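Local structure of similar to hydroxylamine oxidoreductase (Kuenenia stuttgartiensis, 6H5L) at residues A[159-165]-A[293-298]; A[305-309]-A[437-441]; A[235-239]-A[465-470]. The protein is probably an oxidoreductase, a hydroxylamine oxidoreductase-like multiheme c-type cytochrome that forms part of a heme-rich reductase complex. All coordinates share one frame; numbering follows the deposited sequence.

Contact 1: A[159-165]-A[293-298]. With HEC (heme c), chain G.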
loop_
_atom_site.group_PDB
_atom_site.type_symbol
_atom_site.label_atom_id
_atom_site.label_comp_id
_atom_site.label_asym_id
_atom_site.label_seq_id
_atom_site.Cartn_x
_atom_site.Cartn_y
_atom_site.Cartn_z
ATOM N N GLU A 159 18.764 -35.176 22.522
ATOM C CA GLU A 159 17.879 -34.632 23.546
ATOM C C GLU A 159 16.584 -35.426 23.642
ATOM O O GLU A 159 16.009 -35.545 24.729
ATOM C CB GLU A 159 17.591 -33.157 23.270
ATOM C CG GLU A 159 18.789 -32.244 23.495
ATOM C CD GLU A 159 18.456 -30.776 23.308
ATOM O OE1 GLU A 159 17.297 -30.463 22.964
ATOM O OE2 GLU A 159 19.355 -29.931 23.508
ATOM N N PHE A 160 16.110 -35.974 22.522
ATOM C CA PHE A 160 14.998 -36.917 22.577
ATOM C C PHE A 160 15.413 -38.202 23.280
ATOM O O PHE A 160 14.643 -38.769 24.065
ATOM C CB PHE A 160 14.491 -37.210 21.164
ATOM C CG PHE A 160 13.401 -38.245 21.112
ATOM C CD1 PHE A 160 12.096 -37.911 21.439
ATOM C CD2 PHE A 160 13.678 -39.544 20.721
ATOM C CE1 PHE A 160 11.090 -38.858 21.388
ATOM C CE2 PHE A 160 12.676 -40.496 20.669
ATOM C CZ PHE A 160 11.380 -40.152 21.003
ATOM N N LEU A 161 16.633 -38.675 23.011
ATOM C CA LEU A 161 17.151 -39.870 23.664
ATOM C C LEU A 161 17.305 -39.683 25.167
ATOM O O LEU A 161 17.313 -40.673 25.906
ATOM C CB LEU A 161 18.492 -40.261 23.039
ATOM C CG LEU A 161 18.720 -41.734 22.701
ATOM C CD1 LEU A 161 17.687 -42.223 21.696
ATOM C CD2 LEU A 161 20.129 -41.950 22.169
ATOM N N ARG A 162 17.419 -38.439 25.636
ATOM C CA ARG A 162 17.565 -38.168 27.061
ATOM C C ARG A 162 16.294 -38.437 27.860
ATOM O O ARG A 162 16.331 -38.324 29.091
ATOM C CB ARG A 162 18.012 -36.721 27.282
ATOM C CG ARG A 162 19.459 -36.448 26.897
ATOM C CD ARG A 162 19.937 -35.135 27.493
ATOM N NE ARG A 162 19.871 -35.156 28.951
ATOM C CZ ARG A 162 19.949 -34.075 29.720
ATOM N NH1 ARG A 162 20.091 -32.876 29.172
ATOM N NH2 ARG A 162 19.879 -34.192 31.039
ATOM N N GLU A 163 15.178 -38.782 27.210
ATOM C CA GLU A 163 13.985 -39.163 27.957
ATOM C C GLU A 163 14.225 -40.417 28.786
ATOM O O GLU A 163 13.545 -40.633 29.796
ATOM C CB GLU A 163 12.806 -39.385 27.009
ATOM C CG GLU A 163 12.292 -38.127 26.334
ATOM C CD GLU A 163 11.000 -38.361 25.578
ATOM O OE1 GLU A 163 10.375 -37.370 25.144
ATOM O OE2 GLU A 163 10.609 -39.536 25.421
ATOM N N ARG A 164 15.177 -41.256 28.369
ATOM C CA ARG A 164 15.515 -42.464 29.113
ATOM C C ARG A 164 15.947 -42.165 30.544
ATOM O O ARG A 164 15.836 -43.039 31.411
ATOM C CB ARG A 164 16.619 -43.226 28.360
ATOM C CG ARG A 164 17.141 -44.470 29.064
ATOM C CD ARG A 164 17.988 -45.350 28.150
ATOM N NE ARG A 164 17.169 -46.114 27.212
ATOM C CZ ARG A 164 17.280 -46.051 25.890
ATOM N NH1 ARG A 164 18.193 -45.267 25.331
ATOM N NH2 ARG A 164 16.485 -46.785 25.121
ATOM N N GLU A 165 16.402 -40.940 30.819
ATOM C CA GLU A 165 16.948 -40.617 32.134
ATOM C C GLU A 165 15.879 -40.589 33.220
ATOM O O GLU A 165 16.195 -40.801 34.396
ATOM C CB GLU A 165 17.675 -39.275 32.079
ATOM C CG GLU A 165 18.958 -39.315 31.270
ATOM C CD GLU A 165 19.569 -37.945 31.066
ATOM O OE1 GLU A 165 20.417 -37.805 30.159
ATOM O OE2 GLU A 165 19.203 -37.010 31.809
ATOM N N ILE A 293 14.874 -27.985 26.244
ATOM C CA ILE A 293 15.319 -29.276 25.733
ATOM C C ILE A 293 14.242 -29.831 24.811
ATOM O O ILE A 293 13.050 -29.572 24.993
ATOM C CB ILE A 293 15.651 -30.249 26.892
ATOM C CG1 ILE A 293 16.323 -31.521 26.368
ATOM C CG2 ILE A 293 14.399 -30.579 27.697
ATOM C CD1 ILE A 293 16.849 -32.425 27.468
ATOM N N HIS A 294 14.674 -30.600 23.810
ATOM C CA HIS A 294 13.779 -31.157 22.792
ATOM C C HIS A 294 13.159 -32.473 23.276
ATOM O O HIS A 294 13.268 -33.525 22.645
ATOM C CB HIS A 294 14.533 -31.339 21.477
ATOM C CG HIS A 294 13.680 -31.795 20.332
ATOM N ND1 HIS A 294 13.804 -33.045 19.767
ATOM C CD2 HIS A 294 12.702 -31.165 19.637
ATOM C CE1 HIS A 294 12.935 -33.169 18.777
ATOM N NE2 HIS A 294 12.254 -32.042 18.677
ATOM N N ASN A 295 12.505 -32.392 24.439
ATOM C CA ASN A 295 11.651 -33.450 24.975
ATOM C C ASN A 295 10.864 -32.883 26.151
ATOM O O ASN A 295 11.370 -32.017 26.876
ATOM C CB ASN A 295 12.461 -34.685 25.390
ATOM C CG ASN A 295 12.983 -34.604 26.813
ATOM O OD1 ASN A 295 12.240 -34.803 27.776
ATOM N ND2 ASN A 295 14.274 -34.340 26.950
ATOM N N PRO A 296 9.628 -33.331 26.367
ATOM C CA PRO A 296 8.747 -32.688 27.359
ATOM C C PRO A 296 8.659 -33.364 28.726
ATOM O O PRO A 296 7.809 -32.950 29.520
ATOM C CB PRO A 296 7.390 -32.760 26.655
ATOM C CG PRO A 296 7.446 -34.070 25.924
ATOM C CD PRO A 296 8.889 -34.280 25.515
ATOM N N VAL A 297 9.484 -34.365 29.027
ATOM C CA VAL A 297 9.237 -35.248 30.165
ATOM C C VAL A 297 10.230 -35.063 31.302
ATOM O O VAL A 297 10.128 -35.775 32.312
ATOM C CB VAL A 297 9.216 -36.724 29.720
ATOM C CG1 VAL A 297 8.339 -36.895 28.491
ATOM C CG2 VAL A 297 10.631 -37.212 29.442
ATOM N N MET A 298 11.176 -34.127 31.189
ATOM C CA MET A 298 12.292 -34.101 32.134
ATOM C C MET A 298 11.873 -33.666 33.537
ATOM O O MET A 298 12.522 -34.054 34.517
ATOM C CB MET A 298 13.403 -33.187 31.619
ATOM C CG MET A 298 14.007 -33.622 30.293
ATOM S SD MET A 298 14.543 -35.343 30.283
ATOM C CE MET A 298 15.823 -35.317 31.534
HETATM FE FE HEC G . 11.116 -32.162 17.026
HETATM C CHA HEC G . 11.993 -28.844 16.885
HETATM C CHB HEC G . 13.639 -32.898 14.810
HETATM C CHC HEC G . 10.607 -35.546 17.528
HETATM C CHD HEC G . 8.375 -31.464 18.909
HETATM N NA HEC G . 12.544 -31.074 16.025
HETATM C C1A HEC G . 12.737 -29.710 16.123
HETATM C C2A HEC G . 13.859 -29.345 15.286
HETATM C C3A HEC G . 14.318 -30.458 14.713
HETATM C C4A HEC G . 13.501 -31.572 15.163
HETATM C CMA HEC G . 15.511 -30.534 13.740
HETATM C CAA HEC G . 14.423 -27.917 15.106
HETATM C CBA HEC G . 13.854 -27.263 13.852
HETATM C CGA HEC G . 14.434 -25.879 13.714
HETATM O O1A HEC G . 14.953 -25.341 14.726
HETATM O O2A HEC G . 14.373 -25.310 12.594
HETATM N NB HEC G . 11.915 -33.904 16.250
HETATM C C1B HEC G . 13.046 -33.962 15.458
HETATM C C2B HEC G . 13.497 -35.338 15.432
HETATM C C3B HEC G . 12.659 -36.072 16.174
HETATM C C4B HEC G . 11.648 -35.184 16.705
HETATM C CMB HEC G . 14.733 -35.840 14.659
HETATM C CAB HEC G . 12.732 -37.591 16.450
HETATM C CBB HEC G . 13.907 -37.917 17.400
HETATM N NC HEC G . 9.745 -33.300 18.027
HETATM C C1C HEC G . 9.719 -34.678 18.124
HETATM C C2C HEC G . 8.679 -35.043 19.063
HETATM C C3C HEC G . 7.981 -33.933 19.338
HETATM C C4C HEC G . 8.689 -32.801 18.763
HETATM C CMC HEC G . 8.215 -36.497 19.313
HETATM C CAC HEC G . 6.729 -33.844 20.238
HETATM C CBC HEC G . 7.104 -34.188 21.698
HETATM N ND HEC G . 10.278 -30.414 17.729
HETATM C C1D HEC G . 9.200 -30.398 18.610
HETATM C C2D HEC G . 9.089 -29.067 19.164
HETATM C C3D HEC G . 10.219 -28.251 18.532
HETATM C C4D HEC G . 10.903 -29.170 17.657
HETATM C CMD HEC G . 8.052 -28.561 20.179
HETATM C CAD HEC G . 10.564 -26.768 18.784
HETATM C CBD HEC G . 11.840 -26.731 19.624
HETATM C CGD HEC G . 12.052 -25.377 20.246
HETATM O O1D HEC G . 12.936 -25.260 21.133
HETATM O O2D HEC G . 11.338 -24.415 19.863
#

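Contact 2: A[305-309]-A[437-441]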
loop_
_atom_site.group_PDB
_atom_site.type_symbol
_atom_site.label_atom_id
_atom_site.label_comp_id
_atom_site.label_asym_id
_atom_site.label_seq_id
_atom_site.Cartn_x
_atom_site.Cartn_y
_atom_site.Cartn_z
ATOM N N GLY A 305 0.078 -39.970 37.689
ATOM C CA GLY A 305 -0.957 -39.950 38.696
ATOM C C GLY A 305 -1.340 -41.315 39.214
ATOM O O GLY A 305 -2.249 -41.414 40.047
ATOM N N THR A 306 -0.674 -42.370 38.748
ATOM C CA THR A 306 -0.977 -43.738 39.142
ATOM C C THR A 306 -0.035 -44.272 40.211
ATOM O O THR A 306 -0.483 -44.969 41.126
ATOM C CB THR A 306 -0.925 -44.662 37.923
ATOM O OG1 THR A 306 0.359 -44.556 37.296
ATOM C CG2 THR A 306 -2.003 -44.280 36.924
ATOM N N VAL A 307 1.253 -43.967 40.115
ATOM C CA VAL A 307 2.222 -44.504 41.078
ATOM C C VAL A 307 1.984 -43.864 42.440
ATOM O O VAL A 307 1.948 -42.624 42.542
ATOM C CB VAL A 307 3.649 -44.253 40.591
ATOM C CG1 VAL A 307 4.647 -44.684 41.652
ATOM C CG2 VAL A 307 3.901 -44.998 39.286
ATOM N N PRO A 308 1.809 -44.645 43.501
ATOM C CA PRO A 308 1.520 -44.064 44.817
ATOM C C PRO A 308 2.717 -43.301 45.353
ATOM O O PRO A 308 3.867 -43.734 45.184
ATOM C CB PRO A 308 1.212 -45.292 45.690
ATOM C CG PRO A 308 0.959 -46.418 44.723
ATOM C CD PRO A 308 1.817 -46.117 43.540
ATOM N N PRO A 309 2.496 -42.162 46.004
ATOM C CA PRO A 309 3.606 -41.452 46.649
ATOM C C PRO A 309 4.033 -42.138 47.939
ATOM O O PRO A 309 3.214 -42.700 48.670
ATOM C CB PRO A 309 3.019 -40.062 46.930
ATOM C CG PRO A 309 1.551 -40.306 47.066
ATOM C CD PRO A 309 1.232 -41.406 46.086
ATOM N N GLY A 437 -5.122 -52.970 41.932
ATOM C CA GLY A 437 -4.483 -51.665 42.172
ATOM C C GLY A 437 -3.407 -51.207 41.214
ATOM O O GLY A 437 -3.114 -51.899 40.268
ATOM N N PRO A 438 -2.716 -50.096 41.528
ATOM C CA PRO A 438 -1.741 -49.485 40.672
ATOM C C PRO A 438 -0.673 -50.346 39.995
ATOM O O PRO A 438 0.000 -51.127 40.554
ATOM C CB PRO A 438 -1.060 -48.423 41.534
ATOM C CG PRO A 438 -1.675 -48.576 42.868
ATOM C CD PRO A 438 -3.021 -49.177 42.580
ATOM N N ILE A 439 -0.617 -50.034 38.721
ATOM C CA ILE A 439 0.138 -50.522 37.546
ATOM C C ILE A 439 -0.325 -51.899 37.106
ATOM O O ILE A 439 -1.050 -51.921 36.152
ATOM C CB ILE A 439 1.662 -50.409 37.653
ATOM C CG1 ILE A 439 2.110 -49.181 38.441
ATOM C CG2 ILE A 439 2.231 -50.416 36.249
ATOM C CD1 ILE A 439 1.534 -47.903 37.932
ATOM N N LEU A 440 -0.065 -52.962 37.865
ATOM C CA LEU A 440 -0.354 -54.249 37.235
ATOM C C LEU A 440 -1.783 -54.738 37.440
ATOM O O LEU A 440 -2.159 -55.746 36.830
ATOM C CB LEU A 440 0.634 -55.308 37.722
ATOM C CG LEU A 440 2.050 -55.087 37.182
ATOM C CD1 LEU A 440 2.927 -56.309 37.404
ATOM C CD2 LEU A 440 2.013 -54.703 35.707
ATOM N N GLY A 441 -2.589 -54.065 38.252
ATOM C CA GLY A 441 -3.976 -54.460 38.397
ATOM C C GLY A 441 -4.923 -53.860 37.385
ATOM O O GLY A 441 -6.129 -54.114 37.445
#

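Contact 3: A[235-239]-A[465-470]. With HEC (heme c), chain F.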
loop_
_atom_site.group_PDB
_atom_site.type_symbol
_atom_site.label_atom_id
_atom_site.label_comp_id
_atom_site.label_asym_id
_atom_site.label_seq_id
_atom_site.Cartn_x
_atom_site.Cartn_y
_atom_site.Cartn_z
ATOM N N GLY A 235 -8.501 -37.732 26.607
ATOM C CA GLY A 235 -9.288 -38.875 27.000
ATOM C C GLY A 235 -9.344 -39.149 28.487
ATOM O O GLY A 235 -8.874 -38.368 29.321
ATOM N N PRO A 236 -9.917 -40.302 28.842
ATOM C CA PRO A 236 -10.270 -40.545 30.249
ATOM C C PRO A 236 -9.085 -40.828 31.156
ATOM O O PRO A 236 -9.190 -40.594 32.365
ATOM C CB PRO A 236 -11.215 -41.753 30.167
ATOM C CG PRO A 236 -11.632 -41.838 28.722
ATOM C CD PRO A 236 -10.465 -41.333 27.948
ATOM N N ASP A 237 -7.972 -41.342 30.637
ATOM C CA ASP A 237 -6.822 -41.614 31.490
ATOM C C ASP A 237 -5.756 -40.528 31.419
ATOM O O ASP A 237 -4.790 -40.582 32.187
ATOM C CB ASP A 237 -6.202 -42.976 31.148
ATOM C CG ASP A 237 -5.721 -43.059 29.716
ATOM O OD1 ASP A 237 -6.387 -42.490 28.827
ATOM O OD2 ASP A 237 -4.674 -43.701 29.482
ATOM N N HIS A 238 -5.904 -39.555 30.522
ATOM C CA HIS A 238 -5.029 -38.390 30.469
ATOM C C HIS A 238 -5.703 -37.276 29.676
ATOM O O HIS A 238 -5.399 -37.084 28.492
ATOM C CB HIS A 238 -3.669 -38.746 29.859
ATOM C CG HIS A 238 -3.740 -39.764 28.764
ATOM N ND1 HIS A 238 -4.305 -39.499 27.534
ATOM C CD2 HIS A 238 -3.307 -41.046 28.710
ATOM C CE1 HIS A 238 -4.221 -40.577 26.774
ATOM N NE2 HIS A 238 -3.622 -41.529 27.464
ATOM N N PRO A 239 -6.624 -36.524 30.288
ATOM C CA PRO A 239 -7.332 -35.446 29.575
ATOM C C PRO A 239 -6.500 -34.170 29.482
ATOM O O PRO A 239 -6.906 -33.092 29.922
ATOM C CB PRO A 239 -8.588 -35.263 30.435
ATOM C CG PRO A 239 -8.100 -35.539 31.814
ATOM C CD PRO A 239 -7.079 -36.646 31.684
ATOM N N PHE A 465 -7.587 -45.095 37.814
ATOM C CA PHE A 465 -6.997 -44.961 36.489
ATOM C C PHE A 465 -7.756 -44.011 35.572
ATOM O O PHE A 465 -7.211 -43.620 34.535
ATOM C CB PHE A 465 -6.879 -46.335 35.811
ATOM C CG PHE A 465 -5.947 -46.349 34.631
ATOM C CD1 PHE A 465 -4.574 -46.336 34.817
ATOM C CD2 PHE A 465 -6.443 -46.374 33.337
ATOM C CE1 PHE A 465 -3.713 -46.347 33.736
ATOM C CE2 PHE A 465 -5.586 -46.384 32.251
ATOM C CZ PHE A 465 -4.218 -46.372 32.451
ATOM N N TRP A 466 -8.989 -43.637 35.907
ATOM C CA TRP A 466 -9.736 -42.666 35.116
ATOM C C TRP A 466 -9.987 -41.376 35.883
ATOM O O TRP A 466 -9.548 -40.304 35.461
ATOM C CB TRP A 466 -11.076 -43.261 34.662
ATOM C CG TRP A 466 -11.063 -43.881 33.309
ATOM C CD1 TRP A 466 -9.972 -44.161 32.542
ATOM C CD2 TRP A 466 -12.205 -44.297 32.553
ATOM N NE1 TRP A 466 -10.363 -44.734 31.355
ATOM C CE2 TRP A 466 -11.730 -44.828 31.338
ATOM C CE3 TRP A 466 -13.585 -44.275 32.786
ATOM C CZ2 TRP A 466 -12.586 -45.329 30.357
ATOM C CZ3 TRP A 466 -14.432 -44.774 31.812
ATOM C CH2 TRP A 466 -13.930 -45.294 30.614
ATOM N N TYR A 467 -10.658 -41.460 37.029
ATOM C CA TYR A 467 -11.164 -40.255 37.669
ATOM C C TYR A 467 -10.108 -39.584 38.535
ATOM O O TYR A 467 -10.078 -38.351 38.623
ATOM C CB TYR A 467 -12.418 -40.593 38.469
ATOM C CG TYR A 467 -13.493 -41.220 37.605
ATOM C CD1 TYR A 467 -13.834 -40.663 36.377
ATOM C CD2 TYR A 467 -14.144 -42.380 38.001
ATOM C CE1 TYR A 467 -14.808 -41.232 35.577
ATOM C CE2 TYR A 467 -15.118 -42.959 37.207
ATOM C CZ TYR A 467 -15.447 -42.381 35.996
ATOM O OH TYR A 467 -16.413 -42.951 35.202
ATOM N N LYS A 468 -9.236 -40.365 39.175
ATOM C CA LYS A 468 -8.089 -39.768 39.846
ATOM C C LYS A 468 -7.184 -39.058 38.848
ATOM O O LYS A 468 -6.678 -37.966 39.126
ATOM C CB LYS A 468 -7.308 -40.831 40.620
ATOM C CG LYS A 468 -5.945 -40.352 41.106
ATOM C CD LYS A 468 -5.453 -41.142 42.311
ATOM C CE LYS A 468 -5.222 -42.606 41.976
ATOM N NZ LYS A 468 -4.122 -42.801 40.993
ATOM N N LEU A 469 -6.987 -39.656 37.670
ATOM C CA LEU A 469 -6.088 -39.068 36.682
ATOM C C LEU A 469 -6.691 -37.830 36.028
ATOM O O LEU A 469 -5.959 -36.890 35.697
ATOM C CB LEU A 469 -5.719 -40.107 35.621
ATOM C CG LEU A 469 -5.109 -41.416 36.132
ATOM C CD1 LEU A 469 -4.441 -42.177 34.998
ATOM C CD2 LEU A 469 -4.121 -41.158 37.255
ATOM N N GLN A 470 -8.013 -37.809 35.830
ATOM C CA GLN A 470 -8.644 -36.637 35.231
ATOM C C GLN A 470 -8.633 -35.454 36.190
ATOM O O GLN A 470 -8.322 -34.327 35.788
ATOM C CB GLN A 470 -10.069 -36.972 34.791
ATOM C CG GLN A 470 -10.126 -37.882 33.577
ATOM C CD GLN A 470 -11.534 -38.308 33.216
ATOM O OE1 GLN A 470 -12.377 -37.482 32.869
ATOM N NE2 GLN A 470 -11.795 -39.608 33.293
HETATM FE FE HEC F . -0.901 -45.978 26.647
HETATM C CHA HEC F . 0.442 -44.700 29.485
HETATM C CHB HEC F . -0.132 -49.098 27.507
HETATM C CHC HEC F . -3.297 -47.201 24.390
HETATM C CHD HEC F . -1.240 -42.911 25.254
HETATM N NA HEC F . 0.012 -46.751 28.210
HETATM C C1A HEC F . 0.479 -46.071 29.318
HETATM C C2A HEC F . 0.996 -47.065 30.246
HETATM C C3A HEC F . 0.837 -48.273 29.693
HETATM C C4A HEC F . 0.213 -48.104 28.398
HETATM C CMA HEC F . 1.249 -49.620 30.327
HETATM C CAA HEC F . 1.630 -46.805 31.631
HETATM C CBA HEC F . 2.868 -45.927 31.492
HETATM C CGA HEC F . 4.078 -46.799 31.293
HETATM O O1A HEC F . 4.815 -46.555 30.306
HETATM O O2A HEC F . 4.299 -47.738 32.102
HETATM N NB HEC F . -1.558 -47.834 25.990
HETATM C C1B HEC F . -1.178 -48.998 26.616
HETATM C C2B HEC F . -2.064 -50.062 26.190
HETATM C C3B HEC F . -2.955 -49.533 25.314
HETATM C C4B HEC F . -2.639 -48.120 25.184
HETATM C CMB HEC F . -1.892 -51.504 26.725
HETATM C CAB HEC F . -4.138 -50.156 24.517
HETATM C CBB HEC F . -4.123 -51.690 24.314
HETATM N NC HEC F . -2.038 -45.214 25.067
HETATM C C1C HEC F . -3.014 -45.854 24.326
HETATM C C2C HEC F . -3.746 -44.849 23.572
HETATM C C3C HEC F . -3.104 -43.679 23.728
HETATM C C4C HEC F . -2.065 -43.877 24.722
HETATM C CMC HEC F . -4.823 -45.175 22.509
HETATM C CAC HEC F . -3.444 -42.316 23.071
HETATM C CBC HEC F . -4.857 -41.838 23.466
HETATM N ND HEC F . -0.471 -44.081 27.286
HETATM C C1D HEC F . -0.676 -42.943 26.513
HETATM C C2D HEC F . -0.203 -41.793 27.250
HETATM C C3D HEC F . 0.330 -42.351 28.582
HETATM C C4D HEC F . 0.117 -43.779 28.510
HETATM C CMD HEC F . -0.232 -40.326 26.766
HETATM C CAD HEC F . 0.958 -41.582 29.768
HETATM C CBD HEC F . 0.058 -40.432 30.212
HETATM C CGD HEC F . 0.716 -39.715 31.358
HETATM O O1D HEC F . 1.715 -40.257 31.893
HETATM O O2D HEC F . 0.243 -38.613 31.738
HETATM O O HOH W 1 -2.652 -45.588 27.759
#

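Contact 1: A[159-165]-A[293-298]
E159 reaches across to H294, the residue of the 293-298 loop that binds a heme c iron in this multiheme cytochrome. H294 NE2 lies 2.0 Å from FE of the heme c, and H213 supplies the other histidine of a bis-histidine site. The side chains of E159 and H294 cross at about a right angle. E159 OE1 accepts from the backbone H294 N at 2.8 Å, meeting it on the anti side, 33° out of the carboxylate plane. Because H294 CG stands anti to the backbone nitrogen (chi1 -175°), the imidazole is carried away from this bond and toward the iron, while a weak bond from ND1 to Q156 O helps to fix its rotation. F160 lies beside the same heme, with CD2 3.7 Å from its CBB atom. N295 serves both segments: ND2 makes a weak bond of 3.1 Å to E159 O, and OD1 closes an Asx turn by accepting from V297 N. E163 slides past N295 in the opposite direction, its carboxylate steeply turned against the amide (planes 79° apart), and OE2 is held by L172 N. Farther along, R162 grips E165 side-on with NE and NH2, one nitrogen to each oxygen, and NH1 has a second partner in E287. M298, bent at both chi2 and chi3, brings SD to 3.7 Å from the backbone oxygen R162 O.

Contact 2: A[305-309]-A[437-441]
T306 and P438 mark the closest approach of the two backbones, CA to CA 6.0 Å, and neither segment has regular helix or strand there. The chain from V307 to P309 runs extended, with backbone angles close to polyproline II. Opposite it, I439 has a positive phi (71°), and the weak bond from L440 N to P438 O bridges it as in a classic gamma turn. The two segments meet mainly through carbon atoms, with two oxygens of T306 also in van der Waals contact. The rings of P308 and P438 approach at a slant, CG to CG 3.9 Å, while P438 CB lies 3.5 Å from T306 O. I439 uses only the end of its longer branch: CD1 comes to 3.6 Å from T306 OG1, crossing that side chain at about a right angle, and to 4.0 Å from V307 CG2. The chi1 of I439 (-34°) lies off the staggered value. Y321 touches both P308 and I439, and W464 and Y460 of helix 455-476 pack on T306 and P438 respectively. The outcome is apolar loop-to-loop packing, a polyproline II-like segment set against a gamma turn centred on I439.

Contact 3: A[235-239]-A[465-470]
P236 and W466 form the tightly packed part of this contact. The two side chains lie side by side and point the same way, and P236 CB sits over the indole face in a CH-pi contact, 3.3 Å from the centroid of the W466 five-membered ring and 13° off its normal. Alongside, Q470 NE2 gives weak hydrogen bonds to P236 O (2.9 Å) and to W466 O, so one amide nitrogen bridges two carbonyls. An alanine in place of W466 would probably leave P236 CB without its aromatic platform and open a gap between the loop and the helix. Toward the heme c the packing gives way to water. D237 rests CB on F465 CE2 at 3.6 Å, and with chi1 near 60° its carboxylate turns to the heme side, where OD2 accepts a hydrogen bond of 3.3 Å from the water bound to FE. The neighbouring H238 ring faces the porphyrin methyl CMD, so aspartate and histidine line the water-bearing side of this heme. The loop runs into helix 240-245 and lies on helix 455-476; Q470 reaches W486 of helix 480-513, and W485 of the second subunit meets the W466 ring.

How the contacts relate
All three contacts are largely buried, but they serve different surroundings. Contacts 1 and 3 lie on opposite sides of the chain's centre, about 24 Å apart between centres, and each borders a heme c: contact 1 supplies a histidine ligand to iron, whereas contact 3 addresses an iron-bound water. Contact 2 lacks such polar chemistry and joins two loops through mainly apolar groups. It adjoins contact 3, where G305 O accepts a probable hydrogen bond from K468 NZ and T306 packs on L469, so helix 455-476, part of contact 3, also packs against contact 2. Contact 1 touches neither, yet 293-298 and 305-309 share one loop between strand 291-292 and helix 337-350. Only contact 3 is reached by the second subunit.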